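Local coordinates for Esterase/lipase (Lactobacillus rhamnosus, PDB 4N5H), which probably hydrolyses carboxylic esters, and may transfer acyl groups, as an esterase of the alpha/beta hydrolase fold, at residues G103-L107 with P108-L112. The protein carries 1 engineered substitution. Numbering follows the deposited sequence.
Sequences GYRLL and PDVDL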
ATOM      1  N   GLY A 103      22.857  -8.566   0.399  1.00 11.15           N
ATOM      2  CA  GLY A 103      22.474  -9.930   0.073  1.00 11.79           C
ATOM      3  C   GLY A 103      23.684 -10.804  -0.081  1.00 11.55           C
ATOM      4  O   GLY A 103      24.781 -10.314  -0.274  1.00 12.31           O
ATOM      5  N   TYR A 104      23.468 -12.107   0.057  1.00 11.99           N
ATOM      6  CA  TYR A 104      24.481 -13.112  -0.246  1.00 12.28           C
ATOM      7  C   TYR A 104      23.723 -14.324  -0.740  1.00 13.40           C
ATOM      8  O   TYR A 104      22.548 -14.574  -0.365  1.00 12.94           O
ATOM      9  CB  TYR A 104      25.369 -13.432   0.972  1.00 13.48           C
ATOM     10  CG  TYR A 104      24.664 -13.777   2.287  1.00 12.78           C
ATOM     11  CD1 TYR A 104      24.417 -12.820   3.248  1.00 13.18           C
ATOM     12  CD2 TYR A 104      24.168 -15.021   2.515  1.00 13.89           C
ATOM     13  CE1 TYR A 104      23.716 -13.107   4.412  1.00 13.57           C
ATOM     14  CE2 TYR A 104      23.511 -15.358   3.715  1.00 14.12           C
ATOM     15  CZ  TYR A 104      23.278 -14.362   4.685  1.00 12.51           C
ATOM     16  OH  TYR A 104      22.603 -14.664   5.854  1.00 13.93           O
ATOM     17  N   ARG A 105      24.381 -15.049  -1.639  1.00 14.16           N
ATOM     18  CA  ARG A 105      23.742 -16.270  -2.166  1.00 13.69           C
ATOM     19  C   ARG A 105      23.432 -17.250  -1.029  1.00 12.86           C
ATOM     20  O   ARG A 105      24.149 -17.330  -0.046  1.00 13.62           O
ATOM     21  CB  ARG A 105      24.597 -16.893  -3.280  1.00 14.01           C
ATOM     22  CG  ARG A 105      24.718 -16.000  -4.499  1.00 14.76           C
ATOM     23  CD  ARG A 105      25.805 -16.437  -5.431  1.00 14.41           C
ATOM     24  NE  ARG A 105      27.110 -16.330  -4.834  1.00 15.65           N
ATOM     25  CZ  ARG A 105      28.228 -16.903  -5.247  1.00 17.75           C
ATOM     26  NH1 ARG A 105      28.233 -17.622  -6.337  1.00 18.64           N
ATOM     27  NH2 ARG A 105      29.321 -16.719  -4.584  1.00 18.15           N
ATOM     28  N   LEU A 106      22.400 -18.092  -1.254  1.00 14.54           N
ATOM     29  CA  LEU A 106      21.871 -18.906  -0.205  1.00 14.36           C
ATOM     30  C   LEU A 106      22.241 -20.411  -0.445  1.00 15.66           C
ATOM     31  O   LEU A 106      22.321 -20.835  -1.586  1.00 15.70           O
ATOM     32  CB  LEU A 106      20.356 -18.790  -0.189  1.00 15.19           C
ATOM     33  CG  LEU A 106      19.814 -17.362   0.138  1.00 16.21           C
ATOM     34  CD1 LEU A 106      18.304 -17.311   0.151  1.00 16.77           C
ATOM     35  CD2 LEU A 106      20.374 -16.861   1.421  1.00 17.32           C
ATOM     36  N   LEU A 107      22.362 -21.137   0.637  1.00 14.72           N
ATOM     37  CA  LEU A 107      22.454 -22.631   0.516  1.00 16.31           C
ATOM     38  C   LEU A 107      21.121 -23.024  -0.081  1.00 18.83           C
ATOM     39  O   LEU A 107      20.085 -22.431   0.178  1.00 18.25           O
ATOM     40  CB  LEU A 107      22.598 -23.248   1.860  1.00 17.35           C
ATOM     41  CG  LEU A 107      23.727 -22.874   2.789  1.00 21.65           C
ATOM     42  CD1 LEU A 107      23.839 -23.696   4.007  1.00 20.72           C
ATOM     43  CD2 LEU A 107      25.030 -22.673   2.174  1.00 21.24           C
ATOM     44  N   PRO A 108      21.100 -24.085  -0.890  1.00 18.05           N
ATOM     45  CA  PRO A 108      22.190 -25.015  -1.178  1.00 18.46           C
ATOM     46  C   PRO A 108      22.867 -24.661  -2.519  1.00 21.34           C
ATOM     47  O   PRO A 108      23.761 -25.374  -2.966  1.00 22.82           O
ATOM     48  CB  PRO A 108      21.375 -26.361  -1.361  1.00 18.78           C
ATOM     49  CG  PRO A 108      20.124 -25.886  -2.001  1.00 20.68           C
ATOM     50  CD  PRO A 108      19.777 -24.588  -1.355  1.00 19.17           C
ATOM     51  N   ASP A 109      22.557 -23.522  -3.120  1.00 20.69           N
ATOM     52  CA  ASP A 109      23.183 -23.110  -4.374  1.00 22.91           C
ATOM     53  C   ASP A 109      24.654 -22.716  -4.280  1.00 20.79           C
ATOM     54  O   ASP A 109      25.403 -22.822  -5.270  1.00 22.98           O
ATOM     55  CB  ASP A 109      22.380 -21.991  -4.969  1.00 29.51           C
ATOM     56  CG  ASP A 109      20.966 -22.459  -5.259  1.00 40.98           C
ATOM     57  OD1 ASP A 109      20.817 -23.607  -5.780  1.00 48.85           O
ATOM     58  OD2 ASP A 109      20.060 -21.737  -4.859  1.00 54.91           O
ATOM     59  N   VAL A 110      25.052 -22.227  -3.137  1.00 16.71           N
ATOM     60  CA  VAL A 110      26.451 -22.076  -2.789  1.00 16.59           C
ATOM     61  C   VAL A 110      26.689 -22.828  -1.457  1.00 15.50           C
ATOM     62  O   VAL A 110      25.760 -23.385  -0.822  1.00 16.78           O
ATOM     63  CB  VAL A 110      26.837 -20.590  -2.615  1.00 17.31           C
ATOM     64  CG1 VAL A 110      26.672 -19.882  -3.947  1.00 19.66           C
ATOM     65  CG2 VAL A 110      25.928 -19.942  -1.590  1.00 18.41           C
ATOM     66  N   ASP A 111      27.943 -22.832  -1.043  1.00 16.33           N
ATOM     67  CA  ASP A 111      28.322 -23.272   0.268  1.00 14.26           C
ATOM     68  C   ASP A 111      28.865 -22.072   1.062  1.00 14.90           C
ATOM     69  O   ASP A 111      28.687 -20.919   0.612  1.00 14.57           O
ATOM     70  CB  ASP A 111      29.361 -24.435   0.233  1.00 15.07           C
ATOM     71  CG  ASP A 111      30.622 -24.097  -0.437  1.00 19.15           C
ATOM     72  OD1 ASP A 111      31.056 -22.934  -0.440  1.00 17.10           O
ATOM     73  OD2 ASP A 111      31.312 -25.042  -0.935  1.00 20.15           O
ATOM     74  N   LEU A 112      29.407 -22.350   2.238  1.00 14.71           N
ATOM     75  CA  LEU A 112      29.854 -21.257   3.131  1.00 14.95           C
ATOM     76  C   LEU A 112      30.862 -20.384   2.448  1.00 14.81           C
ATOM     77  O   LEU A 112      30.867 -19.195   2.599  1.00 15.88           O
ATOM     78  CB  LEU A 112      30.398 -21.872   4.410  1.00 15.33           C
ATOM     79  CG  LEU A 112      31.083 -20.862   5.400  1.00 17.03           C
ATOM     80  CD1 LEU A 112      30.082 -19.735   5.804  1.00 17.10           C
ATOM     81  CD2 LEU A 112      31.604 -21.607   6.621  1.00 19.24           C
TER
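Leu106 and Asp109 close a type VIa beta turn whose central peptide, Leu107-Pro108, is cis, and this local reversal steers the chain from strand 98-102 into helix 112-129 of the alpha/beta hydrolase fold. The carbonyl oxygen Leu106 O receives two weak hydrogen bonds, from Asp109 N at 3.1 Å and from Val110 N at 3.4 Å. The second is the straighter (158° at the hydrogen, against 126°), so one acceptor ties both residues after the proline.

The turn illustrates how a tight reversal can bring side chains five residues apart into contact. The side chains of Arg105 and Val110 run roughly perpendicular, and Val110 CG1 lies 3.5 Å above the plane of the guanidinium, displaced from its centre toward the periphery. A bend at chi3 (-65°) folds the arginine chain so that its flat end meets this methyl, while NE forms a salt bridge with Asp118 of the following helix. With an alanine here, Asp118 would probably lose this cationic mate and Val110 CG1 the guanidinium that lies against it.

On the next step of the chain, Asp111 takes the N-cap position, its OD1 accepting weak bonds from the backbone of Arg113 and Gly114. Leu107, whose side chain also packs on Trp77 and Leu210, places its CD2 methyl 3.2 Å from Val110 O.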